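Local coordinates for biliverdin reductase (PDB 5B3T), which catalyses the NAD(P)H-dependent reduction of biliverdin, a tetrapyrrole of the heme-degrading pathway, and combines a Rossmann fold with a C-terminal alpha/beta domain, at residues L127-H132 / E292-Y297; T12-G17 / D296-G301; L40-G45 / P73-V78. All blocks are in the same frame, centred on the assembly; numbering follows the deposited sequence.

Contact 1 (L127-H132 / E292-Y297)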
loop_
_atom_site.group_PDB
_atom_site.type_symbol
_atom_site.label_atom_id
_atom_site.label_comp_id
_atom_site.label_asym_id
_atom_site.label_seq_id
_atom_site.Cartn_x
_atom_site.Cartn_y
_atom_site.Cartn_z
ATOM N N LEU A 127 -17.618 -7.537 0.935
ATOM C CA LEU A 127 -16.407 -7.297 0.166
ATOM C C LEU A 127 -15.223 -7.024 1.086
ATOM O O LEU A 127 -15.329 -6.272 2.059
ATOM C CB LEU A 127 -16.611 -6.113 -0.780
ATOM C CG LEU A 127 -15.408 -5.635 -1.597
ATOM C CD1 LEU A 127 -14.959 -6.711 -2.578
ATOM C CD2 LEU A 127 -15.724 -4.328 -2.322
ATOM N N LEU A 128 -14.091 -7.652 0.776
ATOM C CA LEU A 128 -12.801 -7.299 1.360
ATOM C C LEU A 128 -11.836 -7.110 0.200
ATOM O O LEU A 128 -11.388 -8.090 -0.405
ATOM C CB LEU A 128 -12.295 -8.366 2.332
ATOM C CG LEU A 128 -10.898 -8.107 2.906
ATOM C CD1 LEU A 128 -10.881 -6.839 3.748
ATOM C CD2 LEU A 128 -10.420 -9.294 3.723
ATOM N N HIS A 129 -11.533 -5.855 -0.117
ATOM C CA HIS A 129 -10.766 -5.498 -1.300
ATOM C C HIS A 129 -9.567 -4.660 -0.885
ATOM O O HIS A 129 -9.715 -3.684 -0.142
ATOM C CB HIS A 129 -11.645 -4.733 -2.294
ATOM C CG HIS A 129 -10.915 -4.240 -3.503
ATOM N ND1 HIS A 129 -10.347 -5.087 -4.429
ATOM C CD2 HIS A 129 -10.675 -2.982 -3.945
ATOM C CE1 HIS A 129 -9.782 -4.372 -5.387
ATOM N NE2 HIS A 129 -9.968 -3.092 -5.116
ATOM N N VAL A 130 -8.383 -5.043 -1.359
ATOM C CA VAL A 130 -7.141 -4.360 -1.021
ATOM C C VAL A 130 -6.392 -4.046 -2.309
ATOM O O VAL A 130 -6.228 -4.921 -3.167
ATOM C CB VAL A 130 -6.253 -5.204 -0.087
ATOM C CG1 VAL A 130 -4.969 -4.452 0.255
ATOM C CG2 VAL A 130 -7.008 -5.583 1.175
ATOM N N GLU A 131 -5.942 -2.802 -2.442
ATOM C CA GLU A 131 -5.017 -2.417 -3.495
ATOM C C GLU A 131 -3.853 -1.652 -2.884
ATOM O O GLU A 131 -3.890 -1.231 -1.724
ATOM C CB GLU A 131 -5.698 -1.574 -4.583
ATOM C CG GLU A 131 -5.917 -2.314 -5.903
ATOM C CD GLU A 131 -4.621 -2.738 -6.594
ATOM O OE1 GLU A 131 -3.521 -2.350 -6.142
ATOM O OE2 GLU A 131 -4.704 -3.468 -7.605
ATOM N N HIS A 132 -2.806 -1.478 -3.687
ATOM C CA HIS A 132 -1.590 -0.778 -3.269
ATOM C C HIS A 132 -1.220 0.165 -4.411
ATOM O O HIS A 132 -0.424 -0.186 -5.287
ATOM C CB HIS A 132 -0.475 -1.763 -2.950
ATOM C CG HIS A 132 0.659 -1.169 -2.174
ATOM N ND1 HIS A 132 1.841 -1.840 -1.954
ATOM C CD2 HIS A 132 0.789 0.034 -1.563
ATOM C CE1 HIS A 132 2.652 -1.079 -1.241
ATOM N NE2 HIS A 132 2.037 0.064 -0.992
ATOM N N GLU A 292 -14.254 2.732 -9.306
ATOM C CA GLU A 292 -15.394 2.449 -10.170
ATOM C C GLU A 292 -15.630 0.948 -10.302
ATOM O O GLU A 292 -16.780 0.502 -10.392
ATOM C CB GLU A 292 -15.188 3.099 -11.537
ATOM C CG GLU A 292 -15.248 4.620 -11.489
ATOM C CD GLU A 292 -14.961 5.273 -12.827
ATOM O OE1 GLU A 292 -14.466 4.581 -13.740
ATOM O OE2 GLU A 292 -15.235 6.485 -12.965
ATOM N N ALA A 293 -14.556 0.153 -10.307
ATOM C CA ALA A 293 -14.719 -1.297 -10.315
ATOM C C ALA A 293 -15.400 -1.779 -9.041
ATOM O O ALA A 293 -16.252 -2.675 -9.082
ATOM C CB ALA A 293 -13.362 -1.977 -10.495
ATOM N N VAL A 294 -15.036 -1.192 -7.896
ATOM C CA VAL A 294 -15.675 -1.550 -6.632
ATOM C C VAL A 294 -17.154 -1.200 -6.669
ATOM O O VAL A 294 -18.010 -1.998 -6.269
ATOM C CB VAL A 294 -14.955 -0.859 -5.458
ATOM C CG1 VAL A 294 -15.804 -0.912 -4.201
ATOM C CG2 VAL A 294 -13.596 -1.505 -5.212
ATOM N N LEU A 295 -17.480 -0.002 -7.151
ATOM C CA LEU A 295 -18.879 0.379 -7.301
ATOM C C LEU A 295 -19.611 -0.581 -8.227
ATOM O O LEU A 295 -20.756 -0.963 -7.962
ATOM C CB LEU A 295 -18.968 1.816 -7.821
ATOM C CG LEU A 295 -18.546 2.847 -6.771
ATOM C CD1 LEU A 295 -18.548 4.255 -7.333
ATOM C CD2 LEU A 295 -19.457 2.753 -5.556
ATOM N N ASP A 296 -18.956 -0.996 -9.313
ATOM C CA ASP A 296 -19.543 -1.980 -10.218
ATOM C C ASP A 296 -19.901 -3.257 -9.473
ATOM O O ASP A 296 -21.027 -3.758 -9.576
ATOM C CB ASP A 296 -18.577 -2.284 -11.368
ATOM C CG ASP A 296 -19.014 -1.663 -12.691
ATOM O OD1 ASP A 296 -18.944 -0.420 -12.841
ATOM O OD2 ASP A 296 -19.400 -2.430 -13.605
ATOM N N TYR A 297 -18.955 -3.791 -8.702
ATOM C CA TYR A 297 -19.206 -5.028 -7.968
ATOM C C TYR A 297 -20.377 -4.873 -7.006
ATOM O O TYR A 297 -21.251 -5.743 -6.931
ATOM C CB TYR A 297 -17.952 -5.477 -7.208
ATOM C CG TYR A 297 -18.233 -6.640 -6.298
ATOM C CD1 TYR A 297 -18.425 -7.913 -6.819
ATOM C CD2 TYR A 297 -18.335 -6.463 -4.922
ATOM C CE1 TYR A 297 -18.693 -8.980 -5.995
ATOM C CE2 TYR A 297 -18.604 -7.525 -4.095
ATOM C CZ TYR A 297 -18.782 -8.780 -4.636
ATOM O OH TYR A 297 -19.049 -9.842 -3.814
#

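Contact 2 (T12-G17 / D296-G301)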
loop_
_atom_site.group_PDB
_atom_site.type_symbol
_atom_site.label_atom_id
_atom_site.label_comp_id
_atom_site.label_asym_id
_atom_site.label_seq_id
_atom_site.Cartn_x
_atom_site.Cartn_y
_atom_site.Cartn_z
ATOM N N THR A 12 -28.055 1.108 -3.924
ATOM C CA THR A 12 -27.648 2.452 -4.323
ATOM C C THR A 12 -28.480 3.545 -3.640
ATOM O O THR A 12 -29.684 3.379 -3.431
ATOM C CB THR A 12 -27.730 2.607 -5.866
ATOM O OG1 THR A 12 -27.055 3.803 -6.275
ATOM C CG2 THR A 12 -29.180 2.642 -6.347
ATOM N N PRO A 13 -27.833 4.663 -3.262
ATOM C CA PRO A 13 -26.393 4.935 -3.361
ATOM C C PRO A 13 -25.574 4.179 -2.319
ATOM O O PRO A 13 -26.067 3.922 -1.222
ATOM C CB PRO A 13 -26.296 6.451 -3.116
ATOM C CG PRO A 13 -27.706 6.967 -3.159
ATOM C CD PRO A 13 -28.566 5.825 -2.740
ATOM N N VAL A 14 -24.339 3.819 -2.664
ATOM C CA VAL A 14 -23.441 3.215 -1.687
ATOM C C VAL A 14 -22.955 4.304 -0.741
ATOM O O VAL A 14 -22.353 5.296 -1.167
ATOM C CB VAL A 14 -22.267 2.510 -2.376
ATOM C CG1 VAL A 14 -21.404 1.799 -1.343
ATOM C CG2 VAL A 14 -22.774 1.526 -3.420
ATOM N N ARG A 15 -23.221 4.128 0.549
ATOM C CA ARG A 15 -22.867 5.111 1.565
ATOM C C ARG A 15 -21.515 4.739 2.160
ATOM O O ARG A 15 -21.338 3.625 2.667
ATOM C CB ARG A 15 -23.951 5.184 2.638
ATOM C CG ARG A 15 -25.229 5.841 2.136
ATOM C CD ARG A 15 -26.413 5.525 3.027
ATOM N NE ARG A 15 -26.651 4.088 3.122
ATOM C CZ ARG A 15 -27.447 3.523 4.024
ATOM N NH1 ARG A 15 -28.087 4.276 4.908
ATOM N NH2 ARG A 15 -27.607 2.207 4.042
ATOM N N VAL A 16 -20.569 5.672 2.101
ATOM C CA VAL A 16 -19.162 5.392 2.361
ATOM C C VAL A 16 -18.700 6.175 3.579
ATOM O O VAL A 16 -19.000 7.367 3.717
ATOM C CB VAL A 16 -18.291 5.737 1.136
ATOM C CG1 VAL A 16 -16.831 5.389 1.397
ATOM C CG2 VAL A 16 -18.807 5.019 -0.101
ATOM N N GLY A 17 -17.974 5.502 4.457
ATOM C CA GLY A 17 -17.204 6.158 5.504
ATOM C C GLY A 17 -15.730 5.915 5.262
ATOM O O GLY A 17 -15.324 4.797 4.934
ATOM N N ASP A 296 -18.956 -0.996 -9.313
ATOM C CA ASP A 296 -19.543 -1.980 -10.218
ATOM C C ASP A 296 -19.901 -3.257 -9.473
ATOM O O ASP A 296 -21.027 -3.758 -9.576
ATOM C CB ASP A 296 -18.577 -2.284 -11.368
ATOM C CG ASP A 296 -19.014 -1.663 -12.691
ATOM O OD1 ASP A 296 -18.944 -0.420 -12.841
ATOM O OD2 ASP A 296 -19.400 -2.430 -13.605
ATOM N N TYR A 297 -18.955 -3.791 -8.702
ATOM C CA TYR A 297 -19.206 -5.028 -7.968
ATOM C C TYR A 297 -20.377 -4.873 -7.006
ATOM O O TYR A 297 -21.251 -5.743 -6.931
ATOM C CB TYR A 297 -17.952 -5.477 -7.208
ATOM C CG TYR A 297 -18.233 -6.640 -6.298
ATOM C CD1 TYR A 297 -18.425 -7.913 -6.819
ATOM C CD2 TYR A 297 -18.335 -6.463 -4.922
ATOM C CE1 TYR A 297 -18.693 -8.980 -5.995
ATOM C CE2 TYR A 297 -18.604 -7.525 -4.095
ATOM C CZ TYR A 297 -18.782 -8.780 -4.636
ATOM O OH TYR A 297 -19.049 -9.842 -3.814
ATOM N N LEU A 298 -20.414 -3.767 -6.265
ATOM C CA LEU A 298 -21.438 -3.606 -5.234
ATOM C C LEU A 298 -22.830 -3.395 -5.818
ATOM O O LEU A 298 -23.825 -3.778 -5.191
ATOM C CB LEU A 298 -21.069 -2.447 -4.302
ATOM C CG LEU A 298 -19.774 -2.634 -3.514
ATOM C CD1 LEU A 298 -19.434 -1.392 -2.704
ATOM C CD2 LEU A 298 -19.870 -3.856 -2.612
ATOM N N THR A 299 -22.928 -2.801 -7.004
ATOM C CA THR A 299 -24.226 -2.473 -7.582
ATOM C C THR A 299 -24.720 -3.489 -8.604
ATOM O O THR A 299 -25.937 -3.651 -8.757
ATOM C CB THR A 299 -24.194 -1.085 -8.239
ATOM O OG1 THR A 299 -23.170 -1.046 -9.237
ATOM C CG2 THR A 299 -23.927 -0.012 -7.193
ATOM N N THR A 300 -23.823 -4.175 -9.314
ATOM C CA THR A 300 -24.234 -5.168 -10.297
ATOM C C THR A 300 -23.655 -6.553 -10.049
ATOM O O THR A 300 -24.010 -7.490 -10.774
ATOM C CB THR A 300 -23.849 -4.727 -11.719
ATOM O OG1 THR A 300 -22.434 -4.867 -11.897
ATOM C CG2 THR A 300 -24.252 -3.281 -11.961
ATOM N N GLY A 301 -22.778 -6.716 -9.063
ATOM C CA GLY A 301 -22.189 -8.014 -8.819
ATOM C C GLY A 301 -21.094 -8.417 -9.775
ATOM O O GLY A 301 -20.585 -9.538 -9.668
#

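Contact 3 (L40-G45 / P73-V78)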
loop_
_atom_site.group_PDB
_atom_site.type_symbol
_atom_site.label_atom_id
_atom_site.label_comp_id
_atom_site.label_asym_id
_atom_site.label_seq_id
_atom_site.Cartn_x
_atom_site.Cartn_y
_atom_site.Cartn_z
ATOM N N LEU A 40 -20.540 10.037 -0.015
ATOM C CA LEU A 40 -19.631 10.128 1.121
ATOM C C LEU A 40 -20.397 10.662 2.328
ATOM O O LEU A 40 -20.935 11.774 2.286
ATOM C CB LEU A 40 -18.442 11.026 0.777
ATOM C CG LEU A 40 -17.429 11.378 1.868
ATOM C CD1 LEU A 40 -16.846 10.126 2.498
ATOM C CD2 LEU A 40 -16.322 12.259 1.302
ATOM N N VAL A 41 -20.453 9.873 3.395
ATOM C CA VAL A 41 -21.268 10.196 4.563
ATOM C C VAL A 41 -20.422 10.711 5.722
ATOM O O VAL A 41 -20.759 11.721 6.340
ATOM C CB VAL A 41 -22.106 8.970 4.985
ATOM C CG1 VAL A 41 -22.752 9.210 6.345
ATOM C CG2 VAL A 41 -23.152 8.651 3.928
ATOM N N SER A 42 -19.326 10.028 6.046
ATOM C CA SER A 42 -18.515 10.416 7.191
ATOM C C SER A 42 -17.056 10.074 6.928
ATOM O O SER A 42 -16.716 9.396 5.955
ATOM C CB SER A 42 -19.000 9.739 8.478
ATOM O OG SER A 42 -18.926 8.329 8.373
ATOM N N PHE A 43 -16.190 10.562 7.811
ATOM C CA PHE A 43 -14.779 10.211 7.772
ATOM C C PHE A 43 -14.200 10.363 9.171
ATOM O O PHE A 43 -14.814 10.955 10.061
ATOM C CB PHE A 43 -14.005 11.063 6.759
ATOM C CG PHE A 43 -13.576 12.397 7.294
ATOM C CD1 PHE A 43 -14.464 13.459 7.333
ATOM C CD2 PHE A 43 -12.284 12.593 7.758
ATOM C CE1 PHE A 43 -14.073 14.689 7.825
ATOM C CE2 PHE A 43 -11.888 13.822 8.253
ATOM C CZ PHE A 43 -12.783 14.871 8.285
ATOM N N TRP A 44 -13.002 9.808 9.351
ATOM C CA TRP A 44 -12.248 9.932 10.590
ATOM C C TRP A 44 -10.794 10.209 10.243
ATOM O O TRP A 44 -10.246 9.612 9.313
ATOM C CB TRP A 44 -12.359 8.660 11.450
ATOM C CG TRP A 44 -11.507 8.664 12.699
ATOM C CD1 TRP A 44 -11.864 9.125 13.934
ATOM C CD2 TRP A 44 -10.170 8.160 12.831
ATOM N NE1 TRP A 44 -10.829 8.949 14.823
ATOM C CE2 TRP A 44 -9.779 8.359 14.171
ATOM C CE3 TRP A 44 -9.265 7.568 11.946
ATOM C CZ2 TRP A 44 -8.522 7.986 14.646
ATOM C CZ3 TRP A 44 -8.018 7.197 12.420
ATOM C CH2 TRP A 44 -7.658 7.408 13.757
ATOM N N GLY A 45 -10.183 11.130 10.982
ATOM C CA GLY A 45 -8.769 11.411 10.836
ATOM C C GLY A 45 -8.045 11.230 12.152
ATOM O O GLY A 45 -8.660 11.324 13.218
ATOM N N PRO A 73 -25.072 2.966 11.275
ATOM C CA PRO A 73 -25.988 2.218 10.399
ATOM C C PRO A 73 -26.260 2.891 9.063
ATOM O O PRO A 73 -26.813 2.237 8.170
ATOM C CB PRO A 73 -27.270 2.112 11.236
ATOM C CG PRO A 73 -27.178 3.223 12.222
ATOM C CD PRO A 73 -25.723 3.392 12.524
ATOM N N GLU A 74 -25.905 4.166 8.892
ATOM C CA GLU A 74 -26.035 4.825 7.598
ATOM C C GLU A 74 -24.754 4.748 6.776
ATOM O O GLU A 74 -24.469 5.654 5.982
ATOM C CB GLU A 74 -26.475 6.279 7.785
ATOM C CG GLU A 74 -27.573 6.491 8.839
ATOM C CD GLU A 74 -28.901 5.799 8.521
ATOM O OE1 GLU A 74 -29.029 5.147 7.463
ATOM O OE2 GLU A 74 -29.832 5.913 9.347
ATOM N N ILE A 75 -23.976 3.683 6.957
ATOM C CA ILE A 75 -22.770 3.415 6.183
ATOM C C ILE A 75 -22.879 2.007 5.621
ATOM O O ILE A 75 -23.243 1.074 6.346
ATOM C CB ILE A 75 -21.496 3.547 7.040
ATOM C CG1 ILE A 75 -21.314 4.980 7.522
ATOM C CG2 ILE A 75 -20.271 3.127 6.243
ATOM C CD1 ILE A 75 -21.195 5.956 6.404
ATOM N N ASP A 76 -22.571 1.852 4.334
ATOM C CA ASP A 76 -22.485 0.534 3.718
ATOM C C ASP A 76 -21.053 0.062 3.517
ATOM O O ASP A 76 -20.794 -1.145 3.576
ATOM C CB ASP A 76 -23.194 0.529 2.358
ATOM C CG ASP A 76 -24.624 1.018 2.441
ATOM O OD1 ASP A 76 -25.365 0.551 3.332
ATOM O OD2 ASP A 76 -25.008 1.869 1.614
ATOM N N LEU A 77 -20.119 0.985 3.298
ATOM C CA LEU A 77 -18.770 0.654 2.864
ATOM C C LEU A 77 -17.765 1.478 3.653
ATOM O O LEU A 77 -17.942 2.688 3.817
ATOM C CB LEU A 77 -18.620 0.914 1.359
ATOM C CG LEU A 77 -17.227 0.982 0.738
ATOM C CD1 LEU A 77 -16.546 -0.374 0.766
ATOM C CD2 LEU A 77 -17.324 1.505 -0.685
ATOM N N VAL A 78 -16.713 0.824 4.140
ATOM C CA VAL A 78 -15.661 1.476 4.910
ATOM C C VAL A 78 -14.376 1.447 4.094
ATOM O O VAL A 78 -13.897 0.371 3.711
ATOM C CB VAL A 78 -15.455 0.809 6.278
ATOM C CG1 VAL A 78 -14.270 1.440 6.994
ATOM C CG2 VAL A 78 -16.715 0.929 7.122
#

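Contact 1 (L127-H132 / E292-Y297)
V294 packs against H129 and L127 from one side, giving one methyl to each. Its CG2 approaches the imidazole of H129 obliquely and comes to 3.5 Å from CD2 of that ring; NE2 of H129 lies farther from the same V294 CG2, at 4.0 Å. The other branch, V294 CG1, meets L127 CD2 at 3.9 Å. This split follows from the valine torsion: CG1 is anti to the backbone N (chi1 165°), which puts CG2 beside that N, and the two methyls diverge, one toward H129 of the strand and the other toward L127 just before it. L127 uses its second methyl on Y297, where CD1 reaches CE2 of the tyrosine at 4.0 Å, again obliquely to the ring. L127 CB is nearly as near, 4.1 Å from Y297 CE2, and the two side chains run past each other in opposite directions.

One shell out, backbone hydrogen bonds from H129 to V101 and L103 tie the strand to its neighbour 100-104, while L127 N bonds to H100 ND1. On the helical side, Y297 N binds A293 O one turn back, at 2.9 Å. The polar end of H129 is held by D290, one turn before V294 on helix 283-300, whose OD1 is hydrogen-bonded to H129 NE2. The imidazole is therefore held by a carboxylate at NE2 and packed by a methyl at CD2.

The strand 128-131 is an outermost strand of the parallel Rossmann sheet, and the helix belongs to the C-terminal part of the chain. With 186 Å² buried and no hydrogen bond between the two segments, the join is made by hydrophobic packing. The helix thus supplies both the apolar packing and the polar partner of H129 NE2.

Contact 2 (T12-G17 / D296-G301)
V14 meets L298 and T299 without any ring or other flat side chain between them, and no aromatic face or edge takes part. The side chain of Y297, the one aromatic residue in the two segments, packs instead on L127 and L304. The contact joins the Rossmann fold to the C-terminal part of the chain: the start of strand 14-19, an inner strand of the parallel sheet, receives the last turn of helix 283-300.

V14 divides its two methyls between the helical residues. CG1, anti to the backbone N (chi1 -176°), touches L298 CD1 at 4.0 Å, and the two side chains cross at about a right angle. CG2 lies 4.2 Å from T299 CG2, a looser approach. L298 reaches across because its CG is anti to the carbonyl carbon and the chain beyond is extended, which carries CD1 outward to the valine. Both V14 and L298 also pack on L77 of strand 77-80, so the helix end bridges toward a second strand of the sheet.

The threonine presents only its methyl to V14; its hydroxyl OG1 is hydrogen-bonded back to L295 O in the preceding turn. V14 itself is held in the sheet by backbone hydrogen bonds to R37 and Q39, and D296 adds a charge link to the same region through a salt bridge from OD1 to R37. The segments bury 130 Å² between them with no hydrogen bond across, and the side-chain contacts are methyl to methyl.

The helix finishes at T300, and G301 after it leaves helical angles with a positive phi of 77°. In the last turn, D296 O accepts two bonds from T300, one from the backbone N at 2.8 Å and one from OG1 at 2.9 Å, the hydroxyl sitting above the carbonyl plane, 42° out of it.

Contact 3 (L40-G45 / P73-V78)
V41 faces the turn that leads into strand 77-80, and each of its side-chain carbons finds a neighbour there. CB meets I75 CD1 at 3.5 Å, tighter than ordinary carbon packing. CG1, anti to the backbone N (chi1 169°), lies 3.6 Å from the same I75 CD1. CG2 is 3.9 Å from E74 O, hardly nearer than CG1, but lies farther from I75 CD1. The two side chains slide past each other in opposite directions, and I75 makes its side-chain contacts through CD1. That methyl also lies 3.8 Å from S42 OG, a hydroxyl that the contact buries and that has no hydrogen-bonding partner in the model. Apolar packing of V41 on I75 dominates, with no hydrogen bond between the segments.

In the sheet, strand 38-44 is outermost and strand 14-19 separates it from 77-80; V41 on the outermost strand meets the loop leading into 77-80, past the start of the intervening strand. V41 is tied to V16 by a backbone hydrogen bond and also packs on R15. S42 leans on L69 of helix 66-70, while L40 and F43 pack against helix 48-58.

Overall arrangement
Contacts 1 and 2 share D296 and Y297 and lie along the end of helix 283-300, their centres 10 Å apart. They touch where L295 CD2 meets V14 CG2 at 4.1 Å, so the C-terminal half of the helix packs on both 127-129 and strand 14-19. Contact 3 continues across the same sheet, its centre 13 Å from contact 2, and is joined to it by salt bridges: R15 NH1 to E74 OE1 and R15 NH2 to D76 OD1, each 2.9 Å. Contacts 1 and 3 do not touch. None lies at the NADP(+) site, unoccupied here: the side chains of H129 and S42 are about 10 and 11 Å from those of binding residues Y105 and T21, respectively.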